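Local coordinates for BLUF domain-containing protein (Acinetobacter baumannii, PDB 6W6Z) that probably acts as a BLUF-family blue-light photoreceptor that binds flavin mononucleotide and takes part in regulating biofilm formation and iron uptake, at residues E13-E16 with Q20-R23; N102-F107 with N113-L118. All blocks are in the same frame, centred on the assembly; numbering follows the deposited sequence.

The two contacts follow each other along the chain. Contact 1 closes the loop between strand 2-11 and helix 18-36. Contact 2 folds the segment after helix 101-109 back onto that helix. Their centres lie 21 Å apart and their nearest atoms about 7 Å apart, so they do not touch. In the ferredoxin-like BLUF fold, helix 18-36 belongs to the flavin-binding face of the mixed sheet, and the C-terminal helices 101-109 and 125-134 lie on the other side of the sheet. Gln10 of strand 2-11 hydrogen-bonds to segments of both contacts: NE2 to Glu13 OE2 of contact 1, and OE1 to Asn116 ND2 of contact 2.

Contact 1: E13-E16 with Q20-R23; sequences EKNE and QDLR
Asn15 and Asp21 make the closest backbone approach of the two segments, with their CA atoms 8.1 Å apart. The residues lie in the first beta-alpha unit of the BLUF domain. Segment 13-16 is in the loop after strand 2-11. Segment 20-23 is on the first turns of helix 18-36. The CB atoms of both residues point toward the opposite segment, and the side chains cross at about a right angle. One hydrogen bond joins them. Asn15 ND2 donates to Asp21 OD2 over 3.0 Å, with an N-H...O angle of 156°. The acceptor lies close to the plane of the amide. The donor arrives on the syn side of the carboxylate, somewhat tilted out of its plane. The amide and carboxylate planes are 60° apart. Asn15 CG is anti to its carbonyl carbon (chi1 -69°), and from there ND2 faces Asp21. The same ND2 also bonds to Gln71 OE1, its stronger partner. Arg11 NH1 donates to the backbone O of Asn15. Both Asn15 and Asp21 touch Arg72, an FMN-binding residue. The Asp21 side chain is about 7 Å from the bound FMN, so this surface contact lies near the flavin site. Asp21 OD2 also sits 3.2 Å from Asn15 CB.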
ATOM      1  N   GLU A  13     -14.069  -4.123  -7.841  1.00 26.56           N
ATOM      2  CA  GLU A  13     -14.407  -3.644  -9.204  1.00 30.47           C
ATOM      3  C   GLU A  13     -15.872  -3.178  -9.215  1.00 30.92           C
ATOM      4  O   GLU A  13     -16.272  -2.513 -10.172  1.00 28.44           O
ATOM      5  CB  GLU A  13     -14.144  -4.722 -10.258  1.00 32.49           C
ATOM      6  CG  GLU A  13     -12.688  -5.176 -10.349  1.00 35.01           C
ATOM      7  CD  GLU A  13     -12.364  -6.478  -9.622  1.00 38.26           C
ATOM      8  OE1 GLU A  13     -13.225  -6.957  -8.862  1.00 30.84           O
ATOM      9  OE2 GLU A  13     -11.246  -7.011  -9.812  1.00 42.00           O
ATOM     10  N   LYS A  14     -16.654  -3.452  -8.179  1.00 29.13           N
ATOM     11  CA  LYS A  14     -18.055  -2.948  -8.153  1.00 30.98           C
ATOM     12  C   LYS A  14     -18.049  -1.418  -8.078  1.00 32.74           C
ATOM     13  O   LYS A  14     -19.010  -0.819  -8.579  1.00 30.05           O
ATOM     14  CB  LYS A  14     -18.854  -3.548  -7.001  1.00 31.83           C
ATOM     15  CG  LYS A  14     -19.138  -5.034  -7.149  1.00 35.62           C
ATOM     16  CD  LYS A  14     -19.676  -5.639  -5.883  1.00 40.54           C
ATOM     17  CE  LYS A  14     -20.858  -4.884  -5.323  1.00 43.88           C
ATOM     18  NZ  LYS A  14     -21.639  -5.734  -4.399  1.00 46.33           N
ATOM     19  N   ASN A  15     -17.031  -0.825  -7.446  1.00 25.21           N
ATOM     20  CA  ASN A  15     -16.857   0.640  -7.292  1.00 27.86           C
ATOM     21  C   ASN A  15     -16.342   1.201  -8.623  1.00 25.77           C
ATOM     22  O   ASN A  15     -15.153   0.957  -8.958  1.00 28.78           O
ATOM     23  CB  ASN A  15     -15.891   0.933  -6.143  1.00 27.98           C
ATOM     24  CG  ASN A  15     -16.467   0.589  -4.785  1.00 31.71           C
ATOM     25  OD1 ASN A  15     -17.522  -0.027  -4.695  1.00 32.16           O
ATOM     26  ND2 ASN A  15     -15.804   1.020  -3.722  1.00 30.61           N
ATOM     27  N   GLU A  16     -17.219   1.840  -9.393  1.00 26.14           N
ATOM     28  CA  GLU A  16     -16.911   2.435 -10.729  1.00 23.90           C
ATOM     29  C   GLU A  16     -15.883   3.563 -10.552  1.00 24.06           C
ATOM     30  O   GLU A  16     -14.940   3.642 -11.385  1.00 22.68           O
ATOM     31  CB  GLU A  16     -18.196   2.942 -11.399  1.00 26.96           C
ATOM     32  N   GLN A  20     -11.870   8.526  -7.224  1.00 18.74           N
ATOM     33  CA  GLN A  20     -12.301   9.079  -5.908  1.00 21.11           C
ATOM     34  C   GLN A  20     -11.868   8.110  -4.796  1.00 17.75           C
ATOM     35  O   GLN A  20     -11.463   8.576  -3.711  1.00 18.53           O
ATOM     36  CB  GLN A  20     -13.817   9.318  -5.862  1.00 22.18           C
ATOM     37  CG  GLN A  20     -14.244  10.061  -4.606  1.00 26.89           C
ATOM     38  CD  GLN A  20     -15.726  10.363  -4.522  1.00 31.76           C
ATOM     39  OE1 GLN A  20     -16.534   9.885  -5.309  1.00 33.44           O
ATOM     40  NE2 GLN A  20     -16.090  11.160  -3.534  1.00 31.90           N
ATOM     41  N   ASP A  21     -11.947   6.813  -5.047  1.00 18.67           N
ATOM     42  CA  ASP A  21     -11.559   5.790  -4.027  1.00 20.06           C
ATOM     43  C   ASP A  21     -10.077   5.917  -3.676  1.00 17.86           C
ATOM     44  O   ASP A  21      -9.759   5.977  -2.492  1.00 17.72           O
ATOM     45  CB  ASP A  21     -11.880   4.366  -4.468  1.00 20.44           C
ATOM     46  CG  ASP A  21     -13.335   3.951  -4.292  1.00 23.82           C
ATOM     47  OD1 ASP A  21     -14.083   4.724  -3.700  1.00 21.19           O
ATOM     48  OD2 ASP A  21     -13.673   2.823  -4.725  1.00 27.82           O
ATOM     49  N   LEU A  22      -9.210   6.040  -4.677  1.00 18.10           N
ATOM     50  CA  LEU A  22      -7.747   6.175  -4.442  1.00 17.27           C
ATOM     51  C   LEU A  22      -7.489   7.478  -3.679  1.00 17.97           C
ATOM     52  O   LEU A  22      -6.717   7.446  -2.729  1.00 18.67           O
ATOM     53  CB  LEU A  22      -7.023   6.166  -5.796  1.00 16.49           C
ATOM     54  CG  LEU A  22      -7.082   4.839  -6.563  1.00 16.65           C
ATOM     55  CD1 LEU A  22      -6.464   4.999  -7.937  1.00 16.94           C
ATOM     56  CD2 LEU A  22      -6.350   3.740  -5.822  1.00 17.73           C
ATOM     57  N   ARG A  23      -8.085   8.596  -4.101  1.00 16.70           N
ATOM     58  CA  ARG A  23      -7.878   9.887  -3.392  1.00 18.84           C
ATOM     59  C   ARG A  23      -8.379   9.771  -1.953  1.00 17.18           C
ATOM     60  O   ARG A  23      -7.658  10.211  -1.021  1.00 18.16           O
ATOM     61  CB  ARG A  23      -8.536  11.013  -4.191  1.00 20.35           C
ATOM     62  CG  ARG A  23      -7.893  11.246  -5.545  1.00 21.82           C
ATOM     63  CD  ARG A  23      -8.706  12.153  -6.468  1.00 25.84           C
ATOM     64  NE  ARG A  23      -8.468  13.554  -6.223  1.00 32.28           N
ATOM     65  CZ  ARG A  23      -9.103  14.555  -6.841  1.00 30.94           C
ATOM     66  NH1 ARG A  23      -8.810  15.808  -6.507  1.00 35.80           N
ATOM     67  NH2 ARG A  23      -9.958  14.297  -7.824  1.00 25.65           N
TER

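Contact 2: N102-F107 with N113-L118; sequences NIETFF and NTFNPL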
ATOM      1  N   ASN A 102      10.230   0.326 -14.446  1.00 21.08           N
ATOM      2  CA  ASN A 102      11.063  -0.567 -13.617  1.00 23.31           C
ATOM      3  C   ASN A 102      10.193  -1.720 -13.077  1.00 21.44           C
ATOM      4  O   ASN A 102      10.659  -2.855 -13.036  1.00 20.45           O
ATOM      5  CB  ASN A 102      11.657   0.153 -12.410  1.00 24.76           C
ATOM      6  CG  ASN A 102      12.997   0.783 -12.649  1.00 27.80           C
ATOM      7  OD1 ASN A 102      13.408   0.967 -13.796  1.00 29.33           O
ATOM      8  ND2 ASN A 102      13.660   1.130 -11.551  1.00 29.48           N
ATOM      9  N   ILE A 103       8.961  -1.442 -12.648  1.00 20.07           N
ATOM     10  CA  ILE A 103       8.107  -2.466 -11.984  1.00 19.61           C
ATOM     11  C   ILE A 103       7.583  -3.396 -13.072  1.00 17.85           C
ATOM     12  O   ILE A 103       7.544  -4.584 -12.845  1.00 18.06           O
ATOM     13  CB  ILE A 103       6.984  -1.788 -11.183  1.00 20.42           C
ATOM     14  CG1 ILE A 103       7.565  -1.103  -9.941  1.00 22.02           C
ATOM     15  CG2 ILE A 103       5.878  -2.764 -10.857  1.00 22.05           C
ATOM     16  CD1 ILE A 103       6.653  -0.065  -9.325  1.00 24.65           C
ATOM     17  N   GLU A 104       7.258  -2.844 -14.224  1.00 17.71           N
ATOM     18  CA  GLU A 104       6.781  -3.650 -15.366  1.00 19.09           C
ATOM     19  C   GLU A 104       7.923  -4.605 -15.744  1.00 18.98           C
ATOM     20  O   GLU A 104       7.657  -5.824 -15.910  1.00 18.83           O
ATOM     21  CB  GLU A 104       6.368  -2.749 -16.504  1.00 21.18           C
ATOM     22  CG  GLU A 104       5.013  -2.119 -16.284  1.00 21.42           C
ATOM     23  CD  GLU A 104       4.740  -0.888 -17.124  1.00 24.34           C
ATOM     24  OE1 GLU A 104       5.563  -0.578 -18.074  1.00 22.95           O
ATOM     25  OE2 GLU A 104       3.682  -0.298 -16.883  1.00 20.78           O
ATOM     26  N   THR A 105       9.155  -4.098 -15.819  1.00 21.84           N
ATOM     27  CA  THR A 105      10.349  -4.918 -16.183  1.00 18.30           C
ATOM     28  C   THR A 105      10.561  -6.046 -15.160  1.00 19.79           C
ATOM     29  O   THR A 105      10.787  -7.187 -15.555  1.00 19.81           O
ATOM     30  CB  THR A 105      11.581  -4.045 -16.398  1.00 20.52           C
ATOM     31  OG1 THR A 105      11.240  -3.200 -17.491  1.00 21.20           O
ATOM     32  CG2 THR A 105      12.814  -4.871 -16.692  1.00 19.26           C
ATOM     33  N   PHE A 106      10.376  -5.765 -13.873  1.00 20.71           N
ATOM     34  CA  PHE A 106      10.518  -6.768 -12.799  1.00 20.31           C
ATOM     35  C   PHE A 106       9.553  -7.938 -13.007  1.00 20.46           C
ATOM     36  O   PHE A 106       9.949  -9.151 -12.942  1.00 19.29           O
ATOM     37  CB  PHE A 106      10.330  -6.055 -11.469  1.00 21.98           C
ATOM     38  CG  PHE A 106      10.276  -6.991 -10.303  1.00 25.09           C
ATOM     39  CD1 PHE A 106      11.406  -7.715  -9.954  1.00 25.17           C
ATOM     40  CD2 PHE A 106       9.101  -7.189  -9.610  1.00 26.85           C
ATOM     41  CE1 PHE A 106      11.369  -8.571  -8.868  1.00 28.38           C
ATOM     42  CE2 PHE A 106       9.065  -8.065  -8.537  1.00 29.09           C
ATOM     43  CZ  PHE A 106      10.207  -8.725  -8.158  1.00 28.64           C
ATOM     44  N   PHE A 107       8.291  -7.604 -13.267  1.00 21.00           N
ATOM     45  CA  PHE A 107       7.199  -8.588 -13.419  1.00 20.37           C
ATOM     46  C   PHE A 107       7.480  -9.436 -14.667  1.00 19.94           C
ATOM     47  O   PHE A 107       7.411 -10.688 -14.606  1.00 21.19           O
ATOM     48  CB  PHE A 107       5.851  -7.859 -13.461  1.00 19.76           C
ATOM     49  CG  PHE A 107       5.200  -7.645 -12.118  1.00 22.46           C
ATOM     50  CD1 PHE A 107       4.335  -8.592 -11.600  1.00 24.95           C
ATOM     51  CD2 PHE A 107       5.404  -6.487 -11.378  1.00 25.46           C
ATOM     52  CE1 PHE A 107       3.711  -8.415 -10.371  1.00 23.28           C
ATOM     53  CE2 PHE A 107       4.773  -6.311 -10.148  1.00 26.44           C
ATOM     54  CZ  PHE A 107       3.927  -7.270  -9.647  1.00 25.00           C
ATOM     55  N   ASN A 113       2.727 -11.755 -16.849  1.00 28.65           N
ATOM     56  CA  ASN A 113       2.246 -10.896 -17.954  1.00 30.22           C
ATOM     57  C   ASN A 113       1.171  -9.937 -17.430  1.00 30.44           C
ATOM     58  O   ASN A 113       0.608  -9.240 -18.264  1.00 33.47           O
ATOM     59  CB  ASN A 113       1.738 -11.743 -19.116  1.00 30.56           C
ATOM     60  CG  ASN A 113       0.477 -12.506 -18.786  1.00 34.80           C
ATOM     61  OD1 ASN A 113       0.171 -12.728 -17.619  1.00 35.66           O
ATOM     62  ND2 ASN A 113      -0.269 -12.871 -19.818  1.00 37.04           N
ATOM     63  N   THR A 114       0.920  -9.882 -16.118  1.00 29.75           N
ATOM     64  CA  THR A 114       0.167  -8.774 -15.475  1.00 27.04           C
ATOM     65  C   THR A 114       1.000  -8.210 -14.329  1.00 25.23           C
ATOM     66  O   THR A 114       1.990  -8.796 -13.956  1.00 24.79           O
ATOM     67  CB  THR A 114      -1.235  -9.203 -15.034  1.00 31.05           C
ATOM     68  OG1 THR A 114      -1.131 -10.179 -13.989  1.00 34.80           O
ATOM     69  CG2 THR A 114      -2.044  -9.758 -16.188  1.00 32.31           C
ATOM     70  N   PHE A 115       0.625  -7.051 -13.824  1.00 24.20           N
ATOM     71  CA  PHE A 115       1.391  -6.318 -12.794  1.00 23.34           C
ATOM     72  C   PHE A 115       0.603  -6.324 -11.483  1.00 22.65           C
ATOM     73  O   PHE A 115       0.770  -5.428 -10.622  1.00 24.34           O
ATOM     74  CB  PHE A 115       1.659  -4.960 -13.422  1.00 23.72           C
ATOM     75  CG  PHE A 115       2.210  -5.129 -14.807  1.00 24.73           C
ATOM     76  CD1 PHE A 115       3.507  -5.595 -14.961  1.00 24.43           C
ATOM     77  CD2 PHE A 115       1.431  -4.919 -15.932  1.00 23.27           C
ATOM     78  CE1 PHE A 115       4.048  -5.770 -16.223  1.00 23.49           C
ATOM     79  CE2 PHE A 115       1.965  -5.114 -17.187  1.00 22.39           C
ATOM     80  CZ  PHE A 115       3.272  -5.549 -17.328  1.00 24.41           C
ATOM     81  N   ASN A 116      -0.219  -7.339 -11.342  1.00 24.60           N
ATOM     82  CA  ASN A 116      -1.092  -7.543 -10.160  1.00 25.69           C
ATOM     83  C   ASN A 116      -0.211  -8.076  -9.042  1.00 23.41           C
ATOM     84  O   ASN A 116       0.369  -9.148  -9.155  1.00 22.11           O
ATOM     85  CB  ASN A 116      -2.247  -8.482 -10.500  1.00 24.67           C
ATOM     86  CG  ASN A 116      -3.233  -8.704  -9.373  1.00 24.95           C
ATOM     87  OD1 ASN A 116      -2.867  -8.744  -8.193  1.00 21.23           O
ATOM     88  ND2 ASN A 116      -4.496  -8.852  -9.747  1.00 26.74           N
ATOM     89  N   PRO A 117      -0.084  -7.333  -7.924  1.00 25.57           N
ATOM     90  CA  PRO A 117       0.783  -7.757  -6.839  1.00 24.46           C
ATOM     91  C   PRO A 117       0.315  -9.016  -6.097  1.00 23.19           C
ATOM     92  O   PRO A 117       1.092  -9.590  -5.375  1.00 25.70           O
ATOM     93  CB  PRO A 117       0.848  -6.552  -5.880  1.00 25.72           C
ATOM     94  CG  PRO A 117      -0.273  -5.644  -6.300  1.00 27.90           C
ATOM     95  CD  PRO A 117      -0.724  -6.040  -7.685  1.00 26.59           C
ATOM     96  N   LEU A 118      -0.910  -9.498  -6.328  1.00 22.81           N
ATOM     97  CA  LEU A 118      -1.311 -10.809  -5.760  1.00 21.73           C
ATOM     98  C   LEU A 118      -0.412 -11.936  -6.302  1.00 23.50           C
ATOM     99  O   LEU A 118      -0.410 -13.011  -5.669  1.00 24.22           O
ATOM    100  CB  LEU A 118      -2.789 -11.063  -6.065  1.00 23.57           C
ATOM    101  CG  LEU A 118      -3.763 -10.239  -5.233  1.00 24.24           C
ATOM    102  CD1 LEU A 118      -5.161 -10.255  -5.843  1.00 26.78           C
ATOM    103  CD2 LEU A 118      -3.801 -10.749  -3.815  1.00 23.29           C
TER
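Asn116 OD1 accepts a hydrogen bond from Leu118 N at 2.8 Å. The backbone O of Asn116 lies 3.6 Å from Phe107 CE1 across the contact. The N-H...O angle of the hydrogen bond is 155°, and the donor is tilted slightly from the carbonyl plane. The Asn116 CG, anti to the backbone N (chi1 -177°), lets OD1 reach Leu118 N. This bond makes an Asx turn, which leads into the 3-10 segment starting at Pro117. The turn lies in the loop between helices 101-109 and 125-134, the C-terminal helices that follow the BLUF core. Two phenylalanines carry the packing. Phe115 CA sits over the centre of the Phe107 ring, 3.9 Å from its centroid. The Phe115 ring turns its edge toward the same ring in an offset edge-to-face pair, planes at 79°. Phe107 CB approaches Phe115 CD1 at 3.6 Å. Glu104 CG lies over a face of the Phe115 ring, 4.0 Å from the centroid, in a CH-pi contact. The extended Glu104 chain continues to a salt bridge with Arg99. Thr114 O is buried by the contact and has no hydrogen-bond partner; Phe107 CD1 approaches it to 3.3 Å.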